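Local coordinates for protein sugar kinase MJ0406 (Methanococcus jannaschii, PDB 2C49) that phosphorylates a wide range of nucleosides to nucleoside monophosphates, working best on inosine, guanosine and cytidine and with ATP as the preferred phosphate donor, at residues A[105-110]-A[240-245]; A[234-239]-A[276-281]; A[246-251]-A[271-276]. All blocks are in the same frame, centred on the assembly; numbering follows the deposited sequence.

Contact 1 of 3, residues A[105-110]-A[240-245]; sequences KDNNQI and IDPTGA. With ANP (phosphoaminophosphonic acid-adenylate ester), chain F.
Gln109 reaches across to Thr243, and its OE1 sits 2.8 Å from Thr243 OG1, the two side chains crossing at about a right angle. The threonine hydroxyl also lies 2.6 Å from Asp241 OD1, and its one proton can point fully to only one of these oxygens. Gln109 OE1 is also hydrogen-bonded to Thr103 OG1 on the adjoining strand, which helps fix the amide. The Gln109 chain runs extended beyond CG (chi2 -165°) and turns the NE2 end toward the gamma phosphate of the ATP analogue, at distances too short to be trusted as a bond. Pro242 packs against the same amide, its CG 3.8 Å from Gln109 OE1. This buried part is tight. The other end is loose: Asn107, exposed in the turn ahead of strand 109-114, only brings OD1 to 4.1 Å from Pro242 CD. At the same turn, Asn29 of the second subunit is hydrogen-bonded to Gln109 N and Asn108 OD1, so the dimer partner meets this hairpin too. Within 240-245, Thr243 N donates to Asp241 OD1 over 3.0 Å, meeting it from above the carboxylate plane, while Asp241 OD2 accepts from Gly282 N. The arrangement is an Asx turn leading into a type I turn from Pro242 to Ala245, in the Asp-Pro-Thr-Gly-Ala-Gly-Asp signature of PfkB kinases, beside the gamma phosphate.

Contact 2 of 3, residues A[234-239]-A[276-281]; sequences IKAGKV and FVVEAK. With ANP (phosphoaminophosphonic acid-adenylate ester), chain F.
Glu279 leans along the backbone of Gly237 and can be followed outward. CB lies 3.8 Å from Gly237 O. CG and CD both pass Gly237 O at 3.4 Å; the extended chain beyond CG (chi2 -168°) then carries the carboxylate on to the Gly237 amide. At the tip OE2 takes the Gly237 N-H in a 2.9 Å, nearly straight bond (169°), the donor standing well above the carboxylate plane. The other oxygen, OE1, has Gly237 O as its nearest atom of the loop, at 3.7 Å, a distance that marks no bond. Arg296 forms a salt bridge to OE2, so this oxygen is gripped by amide and guanidinium. With an alanine here the carboxylate goes, and the Gly237 amide and Arg296 would probably both lose this acceptor, leaving the Gly237 end of the loop less firmly tied. On the nucleotide side the contact is apolar: Ala236 CB touches Val278 CG2 at 3.5 Å, and that methyl lies 3.9 Å from N1 of the adenine. Val239 points its CB away from segment 276-281, yet its CG2 stands 3.4 Å from the adenine N6. Ala236, Val239 and Val278 thus help line the adenine end of the ATP site. The loop 234-239, following edge strand 228-231, is held against the C-terminal end of helix 263-277, with Arg296 of helix 290-299 beside it and Ala245, where helix 245-258 starts, touching Val278.

Contact 3 of 3, residues A[246-251]-A[271-276]; sequences GDSYRA and AATASF. With ANP (phosphoaminophosphonic acid-adenylate ester), chain F; ADN (adenosine), chain C.
Ser248 and Tyr249 set the contact by their first torsions: Ser248 OG stands between its own N and carbonyl carbon (chi1 68°), facing Ala274, while the Tyr249 ring swings anti to its backbone N (chi1 -176°) and reaches Ala271. This is the packing of two neighbouring helices of the ribokinase-like PfkB fold, 245-258 and 263-277, which run roughly antiparallel (140°) with the axes of the short segments only 7.4 Å apart. The small Ala271 and Ala274 side chains are consistent with so close an approach. Ser248 OG comes within 3.2 Å of Ala274 CA, and the same hydroxyl has the carbonyl oxygens of Gly244 and Ala245 as hydrogen-bond partners, which its one proton must share. Thr273 presents its CG2 methyl to Ser248 O at 3.5 Å, while its OG1 is satisfied by the carbonyl oxygen of Ile269, so a methyl, not the hydroxyl, faces the partner helix. The tyrosine ring meets the backbone of Ala271 obliquely, CD1 3.5 Å from Ala271 N, and its OH is hydrogen-bonded to Ser220.

One side of the pair borders the nucleotide: Ala274 CB sits 3.1 Å from the ribose O4' of the ATP analogue, and Ala271 CB also lies near the ribose. Gly246, at the start of the first helix, brings CA to 3.2 Å from O2A of the alpha phosphate; a side chain at this point would be crowded by that oxygen. Arg250, the probable transition-state stabiliser, is held by a salt bridge from NE to Asp160. On the face of its helix turned from 271-276, Asp247, the probable proton acceptor, is also hydrogen-bonded by Asn47, and its OD2 accepts a 2.6 Å hydrogen bond from O5' of the bound adenosine.

From the N terminus, contact 1 opens first: the hairpin 105-110 of the four-stranded sheet waits about 130 residues, through most of the large sheet, for the loop 240-245 to return. Before it closes, contact 2 begins at 234-239, and it ends only at 276-281, so these two cross. Contact 3, joining helices 245-258 and 263-277, opens after contact 1 has closed and lies wholly within the span of contact 2, sharing Phe276 with it. Contacts 1 and 2 meet where Val278 O probably accepts hydrogen bonds from Ile240 N and Asp241 N. Together the three join the four-stranded sheet, the loop after strand 228-231 and both helices around one bound nucleotide.

Contact 1 of 3, residues A[105-110]-A[240-245]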
# COMPACT_ATOMS: atom_id res chain seq x y z
N LYS A 105 -16.74 -7.56 -5.35
CA LYS A 105 -17.60 -8.72 -5.09
C LYS A 105 -17.94 -9.53 -6.34
O LYS A 105 -18.32 -10.71 -6.25
CB LYS A 105 -18.88 -8.30 -4.35
CG LYS A 105 -19.92 -7.65 -5.24
CD LYS A 105 -21.00 -6.93 -4.45
CE LYS A 105 -21.90 -6.12 -5.39
NZ LYS A 105 -22.61 -5.03 -4.66
N ASP A 106 -17.81 -8.88 -7.50
CA ASP A 106 -18.05 -9.51 -8.80
C ASP A 106 -16.70 -9.89 -9.46
O ASP A 106 -16.64 -10.07 -10.68
CB ASP A 106 -18.84 -8.58 -9.73
CG ASP A 106 -20.17 -8.12 -9.14
OD1 ASP A 106 -20.97 -8.98 -8.68
OD2 ASP A 106 -20.53 -6.92 -9.14
N ASN A 107 -15.65 -10.00 -8.64
CA ASN A 107 -14.27 -10.23 -9.09
C ASN A 107 -13.75 -9.39 -10.28
O ASN A 107 -12.89 -9.83 -11.06
CB ASN A 107 -13.96 -11.73 -9.30
CG ASN A 107 -14.30 -12.58 -8.08
OD1 ASN A 107 -13.75 -12.39 -6.99
ND2 ASN A 107 -15.22 -13.53 -8.26
N ASN A 108 -14.28 -8.18 -10.41
CA ASN A 108 -13.56 -7.12 -11.10
C ASN A 108 -12.34 -6.74 -10.25
O ASN A 108 -12.37 -6.85 -9.02
CB ASN A 108 -14.46 -5.91 -11.31
CG ASN A 108 -15.72 -6.25 -12.11
OD1 ASN A 108 -15.63 -6.73 -13.24
ND2 ASN A 108 -16.89 -6.01 -11.52
N GLN A 109 -11.26 -6.30 -10.91
CA GLN A 109 -10.06 -5.85 -10.20
C GLN A 109 -9.52 -4.52 -10.73
O GLN A 109 -9.63 -4.20 -11.90
CB GLN A 109 -8.95 -6.91 -10.25
CG GLN A 109 -9.33 -8.30 -9.68
CD GLN A 109 -8.12 -9.18 -9.43
OE1 GLN A 109 -7.78 -9.47 -8.28
NE2 GLN A 109 -7.46 -9.61 -10.50
N ILE A 110 -8.93 -3.73 -9.84
CA ILE A 110 -8.20 -2.55 -10.24
C ILE A 110 -6.82 -2.70 -9.63
O ILE A 110 -6.66 -3.35 -8.61
CB ILE A 110 -8.90 -1.25 -9.78
CG1 ILE A 110 -9.04 -1.17 -8.25
CG2 ILE A 110 -10.29 -1.12 -10.44
CD1 ILE A 110 -9.77 0.12 -7.74
N ILE A 240 -11.01 -18.18 -4.24
CA ILE A 240 -10.58 -17.28 -3.16
C ILE A 240 -10.05 -15.97 -3.73
O ILE A 240 -10.37 -14.89 -3.23
CB ILE A 240 -9.50 -17.97 -2.27
CG1 ILE A 240 -10.04 -19.27 -1.63
CG2 ILE A 240 -8.92 -17.01 -1.21
CD1 ILE A 240 -11.10 -19.07 -0.54
N ASP A 241 -9.25 -16.09 -4.80
CA ASP A 241 -8.54 -14.96 -5.39
C ASP A 241 -8.28 -15.19 -6.89
O ASP A 241 -7.54 -16.09 -7.24
CB ASP A 241 -7.21 -14.77 -4.64
CG ASP A 241 -6.30 -13.76 -5.29
OD1 ASP A 241 -6.82 -12.83 -5.96
OD2 ASP A 241 -5.05 -13.83 -5.19
N PRO A 242 -8.88 -14.37 -7.77
CA PRO A 242 -8.68 -14.50 -9.23
C PRO A 242 -7.32 -14.00 -9.75
O PRO A 242 -7.00 -14.24 -10.91
CB PRO A 242 -9.77 -13.61 -9.80
CG PRO A 242 -9.94 -12.55 -8.74
CD PRO A 242 -9.81 -13.27 -7.43
N THR A 243 -6.56 -13.31 -8.90
CA THR A 243 -5.34 -12.60 -9.34
C THR A 243 -4.32 -13.47 -10.12
O THR A 243 -3.88 -13.09 -11.20
CB THR A 243 -4.65 -11.91 -8.14
OG1 THR A 243 -5.60 -11.10 -7.45
CG2 THR A 243 -3.55 -10.91 -8.64
N GLY A 244 -3.97 -14.63 -9.61
CA GLY A 244 -2.96 -15.44 -10.30
C GLY A 244 -3.47 -16.22 -11.52
O GLY A 244 -2.67 -16.85 -12.20
N ALA A 245 -4.79 -16.19 -11.80
CA ALA A 245 -5.36 -16.98 -12.89
C ALA A 245 -4.68 -16.75 -14.24
O ALA A 245 -4.36 -17.72 -14.93
CB ALA A 245 -6.88 -16.77 -13.02
PG ANP F . -6.81 -10.30 -13.32
O1G ANP F . -5.70 -10.47 -12.19
O2G ANP F . -7.97 -9.32 -12.87
O3G ANP F . -6.09 -9.69 -14.60
PB ANP F . -8.30 -11.92 -15.26
O1B ANP F . -9.43 -10.80 -15.38
O2B ANP F . -7.05 -11.49 -16.17
N3B ANP F . -7.58 -11.84 -13.68
PA ANP F . -8.38 -14.20 -16.87
O1A ANP F . -9.04 -13.88 -18.29
O2A ANP F . -6.80 -13.99 -16.95
O3A ANP F . -8.96 -13.37 -15.62
O5' ANP F . -8.63 -15.76 -16.55
C5' ANP F . -7.60 -16.59 -17.05
C4' ANP F . -8.06 -18.03 -17.05
O4' ANP F . -8.01 -18.65 -15.75
C3' ANP F . -9.41 -18.36 -17.68
O3' ANP F . -9.46 -18.53 -19.07
C2' ANP F . -10.00 -19.45 -16.80
O2' ANP F . -9.67 -20.68 -17.44
C1' ANP F . -9.14 -19.50 -15.55
N9 ANP F . -10.05 -18.93 -14.53
C8 ANP F . -10.40 -17.63 -14.33
N7 ANP F . -11.30 -17.44 -13.32
C5 ANP F . -11.54 -18.68 -12.85
C6 ANP F . -12.36 -19.31 -11.80
N6 ANP F . -13.12 -18.49 -11.04
N1 ANP F . -12.32 -20.66 -11.63
C2 ANP F . -11.56 -21.50 -12.38
N3 ANP F . -10.75 -21.05 -13.37
C4 ANP F . -10.74 -19.61 -13.63

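Contact 2 of 3, residues A[234-239]-A[276-281]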
# COMPACT_ATOMS: atom_id res chain seq x y z
N ILE A 234 -12.44 -24.49 -16.30
CA ILE A 234 -12.41 -25.72 -15.54
C ILE A 234 -12.67 -25.31 -14.12
O ILE A 234 -11.96 -24.47 -13.57
CB ILE A 234 -11.01 -26.41 -15.71
CG1 ILE A 234 -10.97 -27.18 -17.04
CG2 ILE A 234 -10.69 -27.33 -14.52
CD1 ILE A 234 -9.60 -27.42 -17.61
N LYS A 235 -13.73 -25.87 -13.55
CA LYS A 235 -14.08 -25.60 -12.16
C LYS A 235 -12.83 -25.66 -11.23
O LYS A 235 -11.97 -26.55 -11.33
CB LYS A 235 -15.17 -26.58 -11.67
CG LYS A 235 -16.56 -25.90 -11.58
CD LYS A 235 -17.67 -26.93 -11.32
CE LYS A 235 -18.90 -26.62 -12.17
NZ LYS A 235 -20.15 -26.55 -11.35
N ALA A 236 -12.76 -24.69 -10.34
CA ALA A 236 -11.89 -24.76 -9.17
C ALA A 236 -12.73 -25.26 -7.98
O ALA A 236 -13.94 -25.46 -8.09
CB ALA A 236 -11.35 -23.37 -8.86
N GLY A 237 -12.08 -25.57 -6.78
CA GLY A 237 -12.68 -25.77 -5.47
C GLY A 237 -12.61 -24.50 -4.65
O GLY A 237 -11.54 -24.14 -4.15
N LYS A 238 -13.75 -23.83 -4.50
CA LYS A 238 -13.84 -22.54 -3.78
C LYS A 238 -12.87 -21.46 -4.29
O LYS A 238 -11.67 -21.49 -3.99
CB LYS A 238 -13.70 -22.74 -2.26
CG LYS A 238 -15.01 -23.09 -1.57
CD LYS A 238 -14.79 -24.09 -0.44
CE LYS A 238 -15.78 -25.23 -0.52
NZ LYS A 238 -15.70 -26.12 0.67
N VAL A 239 -13.41 -20.51 -5.06
CA VAL A 239 -12.62 -19.39 -5.61
C VAL A 239 -12.32 -18.37 -4.51
O VAL A 239 -13.24 -17.79 -3.92
CB VAL A 239 -13.35 -18.70 -6.79
CG1 VAL A 239 -12.51 -17.56 -7.36
CG2 VAL A 239 -13.69 -19.71 -7.88
N PHE A 276 -6.47 -24.26 -10.01
CA PHE A 276 -5.79 -24.51 -8.74
C PHE A 276 -5.33 -23.22 -8.05
O PHE A 276 -5.49 -23.05 -6.84
CB PHE A 276 -4.57 -25.41 -8.95
CG PHE A 276 -4.90 -26.87 -9.08
CD1 PHE A 276 -4.93 -27.47 -10.34
CD2 PHE A 276 -5.17 -27.65 -7.95
CE1 PHE A 276 -5.25 -28.84 -10.47
CE2 PHE A 276 -5.46 -29.01 -8.07
CZ PHE A 276 -5.50 -29.60 -9.35
N VAL A 277 -4.75 -22.31 -8.84
CA VAL A 277 -4.18 -21.06 -8.32
C VAL A 277 -5.24 -20.17 -7.67
O VAL A 277 -4.99 -19.61 -6.59
CB VAL A 277 -3.34 -20.33 -9.42
CG1 VAL A 277 -2.92 -18.90 -9.02
CG2 VAL A 277 -2.11 -21.16 -9.79
N VAL A 278 -6.41 -20.04 -8.31
CA VAL A 278 -7.53 -19.26 -7.75
C VAL A 278 -8.14 -19.76 -6.41
O VAL A 278 -9.03 -19.13 -5.84
CB VAL A 278 -8.71 -19.08 -8.78
CG1 VAL A 278 -8.25 -18.42 -10.05
CG2 VAL A 278 -9.43 -20.43 -9.06
N GLU A 279 -7.67 -20.91 -5.94
CA GLU A 279 -8.12 -21.47 -4.67
C GLU A 279 -7.41 -20.87 -3.46
O GLU A 279 -7.75 -21.20 -2.34
CB GLU A 279 -7.97 -23.01 -4.66
CG GLU A 279 -8.61 -23.71 -5.86
CD GLU A 279 -8.69 -25.22 -5.68
OE1 GLU A 279 -8.23 -25.72 -4.64
OE2 GLU A 279 -9.22 -25.90 -6.58
N ALA A 280 -6.42 -20.01 -3.67
CA ALA A 280 -5.73 -19.36 -2.54
C ALA A 280 -5.34 -17.94 -2.93
O ALA A 280 -5.25 -17.64 -4.11
CB ALA A 280 -4.47 -20.17 -2.12
N LYS A 281 -5.16 -17.07 -1.94
CA LYS A 281 -4.69 -15.70 -2.23
C LYS A 281 -3.19 -15.71 -2.48
O LYS A 281 -2.44 -16.42 -1.81
CB LYS A 281 -5.04 -14.73 -1.08
CG LYS A 281 -4.80 -13.26 -1.38
CD LYS A 281 -5.42 -12.39 -0.26
CE LYS A 281 -6.73 -11.74 -0.72
NZ LYS A 281 -7.18 -10.77 0.28
PG ANP F . -6.81 -10.30 -13.32
O1G ANP F . -5.70 -10.47 -12.19
O2G ANP F . -7.97 -9.32 -12.87
O3G ANP F . -6.09 -9.69 -14.60
PB ANP F . -8.30 -11.92 -15.26
O1B ANP F . -9.43 -10.80 -15.38
O2B ANP F . -7.05 -11.49 -16.17
N3B ANP F . -7.58 -11.84 -13.68
PA ANP F . -8.38 -14.20 -16.87
O1A ANP F . -9.04 -13.88 -18.29
O2A ANP F . -6.80 -13.99 -16.95
O3A ANP F . -8.96 -13.37 -15.62
O5' ANP F . -8.63 -15.76 -16.55
C5' ANP F . -7.60 -16.59 -17.05
C4' ANP F . -8.06 -18.03 -17.05
O4' ANP F . -8.01 -18.65 -15.75
C3' ANP F . -9.41 -18.36 -17.68
O3' ANP F . -9.46 -18.53 -19.07
C2' ANP F . -10.00 -19.45 -16.80
O2' ANP F . -9.67 -20.68 -17.44
C1' ANP F . -9.14 -19.50 -15.55
N9 ANP F . -10.05 -18.93 -14.53
C8 ANP F . -10.40 -17.63 -14.33
N7 ANP F . -11.30 -17.44 -13.32
C5 ANP F . -11.54 -18.68 -12.85
C6 ANP F . -12.36 -19.31 -11.80
N6 ANP F . -13.12 -18.49 -11.04
N1 ANP F . -12.32 -20.66 -11.63
C2 ANP F . -11.56 -21.50 -12.38
N3 ANP F . -10.75 -21.05 -13.37
C4 ANP F . -10.74 -19.61 -13.63

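Contact 3 of 3, residues A[246-251]-A[271-276]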
# COMPACT_ATOMS: atom_id res chain seq x y z
N GLY A 246 -4.42 -15.49 -14.59
CA GLY A 246 -3.94 -15.14 -15.93
C GLY A 246 -2.55 -15.71 -16.19
O GLY A 246 -2.30 -16.47 -17.17
N ASP A 247 -1.63 -15.37 -15.31
CA ASP A 247 -0.27 -15.87 -15.47
C ASP A 247 -0.14 -17.39 -15.36
O ASP A 247 0.69 -17.97 -16.07
CB ASP A 247 0.68 -15.17 -14.50
CG ASP A 247 0.67 -13.68 -14.67
OD1 ASP A 247 0.52 -13.22 -15.85
OD2 ASP A 247 0.81 -12.91 -13.71
N SER A 248 -0.92 -18.03 -14.48
CA SER A 248 -0.80 -19.50 -14.33
C SER A 248 -1.38 -20.22 -15.57
O SER A 248 -0.90 -21.28 -15.97
CB SER A 248 -1.44 -20.01 -13.02
OG SER A 248 -2.85 -19.89 -13.01
N TYR A 249 -2.36 -19.59 -16.22
CA TYR A 249 -2.84 -20.09 -17.52
C TYR A 249 -1.70 -20.09 -18.55
O TYR A 249 -1.47 -21.12 -19.22
CB TYR A 249 -4.00 -19.25 -18.01
CG TYR A 249 -4.63 -19.76 -19.31
CD1 TYR A 249 -5.83 -20.50 -19.28
CD2 TYR A 249 -4.05 -19.49 -20.55
CE1 TYR A 249 -6.44 -20.96 -20.46
CE2 TYR A 249 -4.64 -19.93 -21.73
CZ TYR A 249 -5.83 -20.67 -21.68
OH TYR A 249 -6.41 -21.09 -22.85
N ARG A 250 -0.95 -18.97 -18.68
CA ARG A 250 0.22 -18.95 -19.57
C ARG A 250 1.26 -19.98 -19.16
O ARG A 250 1.85 -20.62 -20.04
CB ARG A 250 0.92 -17.56 -19.66
CG ARG A 250 0.15 -16.55 -20.50
CD ARG A 250 -1.14 -16.17 -19.83
NE ARG A 250 -1.70 -14.92 -20.28
CZ ARG A 250 -2.98 -14.60 -20.16
NH1 ARG A 250 -3.85 -15.43 -19.55
NH2 ARG A 250 -3.39 -13.46 -20.67
N ALA A 251 1.49 -20.15 -17.85
CA ALA A 251 2.46 -21.15 -17.37
C ALA A 251 2.03 -22.55 -17.84
O ALA A 251 2.85 -23.35 -18.31
CB ALA A 251 2.60 -21.11 -15.79
N ALA A 271 -6.04 -23.90 -18.47
CA ALA A 271 -7.29 -23.67 -17.74
C ALA A 271 -7.30 -24.43 -16.42
O ALA A 271 -7.81 -23.89 -15.41
CB ALA A 271 -8.49 -24.04 -18.59
N ALA A 272 -6.76 -25.65 -16.42
CA ALA A 272 -6.76 -26.47 -15.21
C ALA A 272 -5.70 -26.01 -14.21
O ALA A 272 -5.88 -26.19 -13.00
CB ALA A 272 -6.58 -27.97 -15.55
N THR A 273 -4.63 -25.40 -14.72
CA THR A 273 -3.59 -24.84 -13.86
C THR A 273 -4.18 -23.66 -13.11
O THR A 273 -4.04 -23.59 -11.89
CB THR A 273 -2.38 -24.36 -14.68
OG1 THR A 273 -1.83 -25.48 -15.40
CG2 THR A 273 -1.24 -23.91 -13.75
N ALA A 274 -4.87 -22.78 -13.83
CA ALA A 274 -5.50 -21.60 -13.24
C ALA A 274 -6.56 -21.94 -12.17
O ALA A 274 -6.68 -21.24 -11.15
CB ALA A 274 -6.07 -20.69 -14.34
N SER A 275 -7.29 -23.04 -12.39
CA SER A 275 -8.30 -23.49 -11.44
C SER A 275 -7.74 -23.84 -10.07
O SER A 275 -8.44 -23.73 -9.07
CB SER A 275 -9.13 -24.66 -12.00
OG SER A 275 -8.37 -25.87 -11.98
N PHE A 276 -6.47 -24.26 -10.01
CA PHE A 276 -5.79 -24.51 -8.74
C PHE A 276 -5.33 -23.22 -8.05
O PHE A 276 -5.49 -23.05 -6.84
CB PHE A 276 -4.57 -25.41 -8.95
CG PHE A 276 -4.90 -26.87 -9.08
CD1 PHE A 276 -4.93 -27.47 -10.34
CD2 PHE A 276 -5.17 -27.65 -7.95
CE1 PHE A 276 -5.25 -28.84 -10.47
CE2 PHE A 276 -5.46 -29.01 -8.07
CZ PHE A 276 -5.50 -29.60 -9.35
PG ANP F . -6.81 -10.30 -13.32
O1G ANP F . -5.70 -10.47 -12.19
O2G ANP F . -7.97 -9.32 -12.87
O3G ANP F . -6.09 -9.69 -14.60
PB ANP F . -8.30 -11.92 -15.26
O1B ANP F . -9.43 -10.80 -15.38
O2B ANP F . -7.05 -11.49 -16.17
N3B ANP F . -7.58 -11.84 -13.68
PA ANP F . -8.38 -14.20 -16.87
O1A ANP F . -9.04 -13.88 -18.29
O2A ANP F . -6.80 -13.99 -16.95
O3A ANP F . -8.96 -13.37 -15.62
O5' ANP F . -8.63 -15.76 -16.55
C5' ANP F . -7.60 -16.59 -17.05
C4' ANP F . -8.06 -18.03 -17.05
O4' ANP F . -8.01 -18.65 -15.75
C3' ANP F . -9.41 -18.36 -17.68
O3' ANP F . -9.46 -18.53 -19.07
C2' ANP F . -10.00 -19.45 -16.80
O2' ANP F . -9.67 -20.68 -17.44
C1' ANP F . -9.14 -19.50 -15.55
N9 ANP F . -10.05 -18.93 -14.53
C8 ANP F . -10.40 -17.63 -14.33
N7 ANP F . -11.30 -17.44 -13.32
C5 ANP F . -11.54 -18.68 -12.85
C6 ANP F . -12.36 -19.31 -11.80
N6 ANP F . -13.12 -18.49 -11.04
N1 ANP F . -12.32 -20.66 -11.63
C2 ANP F . -11.56 -21.50 -12.38
N3 ANP F . -10.75 -21.05 -13.37
C4 ANP F . -10.74 -19.61 -13.63
O5' ADN C . -0.68 -10.86 -13.42
C5' ADN C . -0.87 -10.66 -12.02
C4' ADN C . 0.33 -9.83 -11.55
O4' ADN C . 0.47 -8.60 -12.26
C3' ADN C . 0.61 -9.56 -10.05
O3' ADN C . 1.49 -10.47 -9.40
C2' ADN C . 1.11 -8.11 -9.97
O2' ADN C . 2.45 -7.97 -9.51
C1' ADN C . 1.08 -7.62 -11.42
N9 ADN C . 0.52 -6.31 -11.66
C8 ADN C . -0.59 -5.75 -11.13
N7 ADN C . -0.79 -4.51 -11.66
C5 ADN C . 0.17 -4.30 -12.57
C6 ADN C . 0.64 -3.28 -13.51
N6 ADN C . -0.07 -2.17 -13.61
N1 ADN C . 1.75 -3.47 -14.26
C2 ADN C . 2.48 -4.61 -14.22
N3 ADN C . 2.14 -5.62 -13.41
C4 ADN C . 1.00 -5.47 -12.55